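Local coordinates for phospholipase C-beta (PLC-beta) (Sepia officinalis, PDB 3QR0), which belongs to the phospholipase C-beta family, combining a PH domain, EF-hands, a TIM barrel in X and Y halves and a C2 domain, and holds a calcium ion, at residues 198-203 with 210-215; 333-338 with 612-617. All coordinates share one frame; numbering follows the deposited sequence.

How the contacts relate
Contact 1 (198-203 with 210-215) and contact 2 (333-338 with 612-617) belong to different parts of one chain. Contact 1 lies wholly in the EF-hand region, earlier in the chain than either segment of contact 2. Their centres are 45 Å apart, and their nearest atoms are about 21 Å apart, so they do not touch. The centre of contact 1 lies about 37 Å from the centre of the chain, that of contact 2 about 8 Å. Contact 2 brings the X and Y halves of the TIM barrel together. It lies nearer in sequence to the calcium site: segment 333-338 leads into the ligand Asn-339, and His-338, which takes no part in the contact, touches the ligand Glu-368.

Contact 1 (198-203 with 210-215); sequences IGWPSG and LKAFDF
The indole of Trp-200 has Phe-213 on one face and Ile-198 on the other. CG2 of Ile-198 sits 4.2 Å above the plane, over the ring centre. On the opposite face the Phe-213 ring forms an offset stack with the six-membered ring of Trp-200. The centroids are 4.7 Å apart and the planes meet at 26°. The overlap lies at the rim, where Phe-213 CD1 comes within 3.5 Å of Trp-200 CH2. At the indole edge, NE1 of Trp-200 reaches the carbonyl O of Ala-212 at 3.1 Å. This hydrogen bond is weak, because it is bent to 132° at the hydrogen. With CG of Phe-213 anti to its backbone N (chi1 -158°), the ring swings to the indole, although the CB does not point there. Tyr-159 and Phe-218 also meet the Phe-213 ring, and Tyr-159 OH bonds to Phe-213 O. Next in the chain, Asp-214 is the N-cap of helix 215-225. On the other segment, Gly-199 closes helix 185-198 in a Schellman motif. The aromatic pair therefore joins the end of one helix to the start of the next, around the short strand 207-209. This is the helix-loop-helix layout of an EF-hand.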
# COMPACT_ATOMS: atom_id res chain seq x y z
N ILE A 198 22.83 23.87 19.97
CA ILE A 198 21.65 24.72 19.74
C ILE A 198 21.41 25.71 20.89
O ILE A 198 20.77 26.74 20.69
CB ILE A 198 20.38 23.84 19.53
CG1 ILE A 198 20.49 23.08 18.20
CG2 ILE A 198 19.11 24.69 19.54
CD1 ILE A 198 20.67 23.97 17.00
N GLY A 199 21.92 25.39 22.08
CA GLY A 199 21.73 26.22 23.26
C GLY A 199 20.64 25.71 24.20
O GLY A 199 20.18 26.44 25.07
N TRP A 200 20.25 24.44 24.02
CA TRP A 200 19.29 23.79 24.91
C TRP A 200 20.01 22.94 25.95
O TRP A 200 21.13 22.49 25.71
CB TRP A 200 18.35 22.87 24.13
CG TRP A 200 17.26 23.55 23.35
CD1 TRP A 200 16.77 24.81 23.53
CD2 TRP A 200 16.48 22.96 22.31
NE1 TRP A 200 15.76 25.06 22.64
CE2 TRP A 200 15.56 23.94 21.88
CE3 TRP A 200 16.49 21.71 21.68
CZ2 TRP A 200 14.64 23.70 20.85
CZ3 TRP A 200 15.58 21.48 20.65
CH2 TRP A 200 14.67 22.47 20.25
N PRO A 201 19.36 22.71 27.11
CA PRO A 201 19.86 21.75 28.09
C PRO A 201 20.04 20.37 27.48
O PRO A 201 19.16 19.89 26.76
CB PRO A 201 18.74 21.72 29.15
CG PRO A 201 18.11 23.05 29.06
CD PRO A 201 18.19 23.46 27.62
N SER A 202 21.18 19.74 27.75
CA SER A 202 21.53 18.46 27.14
C SER A 202 21.88 17.36 28.14
O SER A 202 22.28 16.27 27.73
CB SER A 202 22.71 18.66 26.18
OG SER A 202 23.84 19.15 26.88
N GLY A 203 21.71 17.63 29.43
CA GLY A 203 22.01 16.65 30.47
C GLY A 203 21.02 15.50 30.48
O GLY A 203 19.87 15.66 30.07
N LEU A 210 8.76 24.42 27.10
CA LEU A 210 7.93 24.46 25.90
C LEU A 210 8.13 25.76 25.13
O LEU A 210 8.15 25.75 23.90
CB LEU A 210 6.44 24.31 26.26
CG LEU A 210 5.45 24.33 25.09
CD1 LEU A 210 5.78 23.24 24.07
CD2 LEU A 210 4.03 24.17 25.60
N LYS A 211 8.27 26.87 25.86
CA LYS A 211 8.50 28.19 25.26
C LYS A 211 9.71 28.18 24.33
O LYS A 211 9.64 28.69 23.21
CB LYS A 211 8.72 29.24 26.35
CG LYS A 211 7.51 29.52 27.23
CD LYS A 211 7.91 30.15 28.55
CE LYS A 211 6.72 30.24 29.49
NZ LYS A 211 7.07 30.90 30.78
N ALA A 212 10.81 27.60 24.80
CA ALA A 212 12.06 27.55 24.03
C ALA A 212 12.07 26.43 22.98
O ALA A 212 12.97 26.38 22.14
CB ALA A 212 13.25 27.38 24.98
N PHE A 213 11.08 25.55 23.03
CA PHE A 213 11.02 24.37 22.16
C PHE A 213 10.05 24.59 20.99
O PHE A 213 9.02 23.93 20.89
CB PHE A 213 10.62 23.16 22.99
CG PHE A 213 11.00 21.84 22.38
CD1 PHE A 213 12.30 21.34 22.53
CD2 PHE A 213 10.08 21.07 21.70
CE1 PHE A 213 12.66 20.12 21.98
CE2 PHE A 213 10.43 19.85 21.14
CZ PHE A 213 11.72 19.37 21.29
N ASP A 214 10.39 25.54 20.12
CA ASP A 214 9.62 25.80 18.90
C ASP A 214 10.11 24.91 17.75
O ASP A 214 11.25 24.44 17.77
CB ASP A 214 9.73 27.28 18.50
CG ASP A 214 11.16 27.71 18.24
OD1 ASP A 214 11.91 27.93 19.21
OD2 ASP A 214 11.54 27.82 17.06
N PHE A 215 9.27 24.71 16.74
CA PHE A 215 9.62 23.82 15.63
C PHE A 215 10.84 24.29 14.82
O PHE A 215 11.66 23.47 14.42
CB PHE A 215 8.43 23.58 14.69
CG PHE A 215 8.75 22.64 13.56
CD1 PHE A 215 8.95 21.29 13.82
CD2 PHE A 215 8.89 23.10 12.26
CE1 PHE A 215 9.27 20.41 12.78
CE2 PHE A 215 9.21 22.23 11.23
CZ PHE A 215 9.40 20.88 11.49

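Contact 2 (333-338 with 612-617)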
# COMPACT_ATOMS: atom_id res chain seq x y z
N TYR A 333 -6.84 -2.50 -13.76
CA TYR A 333 -6.18 -3.45 -12.89
C TYR A 333 -6.90 -3.34 -11.55
O TYR A 333 -7.10 -2.23 -11.05
CB TYR A 333 -4.70 -3.12 -12.72
CG TYR A 333 -3.90 -3.19 -14.00
CD1 TYR A 333 -3.92 -4.34 -14.79
CD2 TYR A 333 -3.09 -2.13 -14.39
CE1 TYR A 333 -3.16 -4.41 -15.96
CE2 TYR A 333 -2.33 -2.19 -15.55
CZ TYR A 333 -2.37 -3.34 -16.33
OH TYR A 333 -1.62 -3.40 -17.49
N ILE A 334 -7.31 -4.48 -11.00
CA ILE A 334 -8.15 -4.53 -9.80
C ILE A 334 -7.42 -5.34 -8.72
O ILE A 334 -7.07 -6.50 -8.94
CB ILE A 334 -9.52 -5.17 -10.12
CG1 ILE A 334 -10.20 -4.45 -11.29
CG2 ILE A 334 -10.42 -5.16 -8.89
CD1 ILE A 334 -11.55 -5.03 -11.68
N ASN A 335 -7.19 -4.71 -7.57
CA ASN A 335 -6.42 -5.30 -6.48
C ASN A 335 -7.09 -6.58 -5.97
O ASN A 335 -8.26 -6.54 -5.54
CB ASN A 335 -6.27 -4.24 -5.38
CG ASN A 335 -5.26 -4.61 -4.31
OD1 ASN A 335 -4.63 -5.67 -4.34
ND2 ASN A 335 -5.11 -3.72 -3.34
N SER A 336 -6.36 -7.70 -6.02
CA SER A 336 -6.94 -9.04 -5.85
C SER A 336 -6.17 -9.98 -4.92
O SER A 336 -4.94 -10.08 -4.99
CB SER A 336 -7.07 -9.71 -7.22
OG SER A 336 -7.91 -8.95 -8.08
N SER A 337 -6.92 -10.70 -4.09
CA SER A 337 -6.39 -11.63 -3.10
C SER A 337 -6.74 -13.08 -3.44
O SER A 337 -7.87 -13.38 -3.83
CB SER A 337 -6.95 -11.27 -1.73
OG SER A 337 -6.83 -12.34 -0.82
N HIS A 338 -5.78 -13.99 -3.26
CA HIS A 338 -5.98 -15.44 -3.44
C HIS A 338 -6.14 -16.16 -2.09
O HIS A 338 -5.46 -15.81 -1.12
CB HIS A 338 -4.77 -16.05 -4.17
CG HIS A 338 -4.79 -17.55 -4.22
ND1 HIS A 338 -3.87 -18.33 -3.54
CD2 HIS A 338 -5.61 -18.41 -4.85
CE1 HIS A 338 -4.14 -19.60 -3.76
NE2 HIS A 338 -5.19 -19.68 -4.55
N GLY A 612 2.26 -1.26 -2.95
CA GLY A 612 2.85 -0.03 -3.44
C GLY A 612 2.09 0.64 -4.57
O GLY A 612 1.85 1.86 -4.52
N VAL A 613 1.71 -0.12 -5.59
CA VAL A 613 1.06 0.46 -6.76
C VAL A 613 -0.40 0.82 -6.50
O VAL A 613 -0.89 1.84 -7.00
CB VAL A 613 1.17 -0.42 -8.04
CG1 VAL A 613 2.65 -0.75 -8.34
CG2 VAL A 613 0.36 -1.69 -7.93
N PHE A 614 -1.09 -0.00 -5.70
CA PHE A 614 -2.51 0.22 -5.41
C PHE A 614 -2.77 1.24 -4.30
O PHE A 614 -3.92 1.48 -3.94
CB PHE A 614 -3.22 -1.12 -5.11
CG PHE A 614 -3.63 -1.88 -6.35
CD1 PHE A 614 -4.60 -1.37 -7.20
CD2 PHE A 614 -3.03 -3.09 -6.67
CE1 PHE A 614 -4.98 -2.06 -8.34
CE2 PHE A 614 -3.41 -3.78 -7.81
CZ PHE A 614 -4.38 -3.27 -8.65
N GLU A 615 -1.72 1.85 -3.75
CA GLU A 615 -1.88 3.02 -2.90
C GLU A 615 -2.44 4.18 -3.71
O GLU A 615 -3.20 5.00 -3.20
CB GLU A 615 -0.56 3.46 -2.27
CG GLU A 615 -0.75 4.58 -1.25
CD GLU A 615 0.53 5.09 -0.64
OE1 GLU A 615 1.61 4.92 -1.26
OE2 GLU A 615 0.45 5.65 0.47
N TYR A 616 -2.07 4.24 -4.99
CA TYR A 616 -2.47 5.33 -5.87
C TYR A 616 -3.94 5.21 -6.30
O TYR A 616 -4.59 4.20 -6.05
CB TYR A 616 -1.52 5.42 -7.07
CG TYR A 616 -0.15 5.91 -6.65
CD1 TYR A 616 0.13 7.27 -6.58
CD2 TYR A 616 0.86 5.02 -6.29
CE1 TYR A 616 1.37 7.73 -6.18
CE2 TYR A 616 2.11 5.47 -5.89
CZ TYR A 616 2.35 6.83 -5.83
OH TYR A 616 3.57 7.31 -5.44
N ASN A 617 -4.44 6.28 -6.92
CA ASN A 617 -5.86 6.42 -7.22
C ASN A 617 -6.74 6.25 -5.96
O ASN A 617 -7.70 5.50 -5.95
CB ASN A 617 -6.30 5.48 -8.34
CG ASN A 617 -7.60 5.93 -9.00
OD1 ASN A 617 -7.81 7.12 -9.22
ND2 ASN A 617 -8.48 4.97 -9.31
O HOH W 1 -5.80 -0.79 -2.66
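Asn-335 lies flat over the ring of Phe-614. Its CB is 3.5 Å from the ring centroid and only 6° off the normal, so it makes a CH-pi contact through the middle of the face. CG is anti to the backbone N (chi1 -169°), which carries the amide from the ring centre toward its CD2 side. There Asn-335 CG comes to 3.6 Å from Phe-614 CD2. The amide and ring planes are 2° apart, so the two groups are stacked. Asn-335 OD1 keeps over the same side, 3.8 Å from Phe-614 CD2, and takes a hydrogen bond from Asn-610 ND2. ND2 of Asn-335 lies near the root of the ring, 3.7 Å from Phe-614 CB. Asn-335 ND2 also donates to a water at 3.1 Å. That water in turn donates to Phe-614 O at 3.2 Å, and so ties the amide to the backbone that carries the ring. The contact spans the two halves of the TIM barrel. Segment 333-338 comes from the X region, and Phe-614 follows helix 605-613 of the Y region. Strand 332-334 pairs antiparallel with strand 622-624, and Leu-623 of that strand also touches Phe-614. The far end of the Phe-614 ring reaches the backbone of 333-335. Tyr-333 O lies at the ring edge, 3.4 Å from Phe-614 CE1. Asn-335 N is 3.3 Å from Phe-614 CZ. The phenol of Tyr-333 leads away from Phe-614, and its OH bonds to Trp-589 O. A glycerol, probably from the crystallisation liquor, lies close to the Phe-614 side chain.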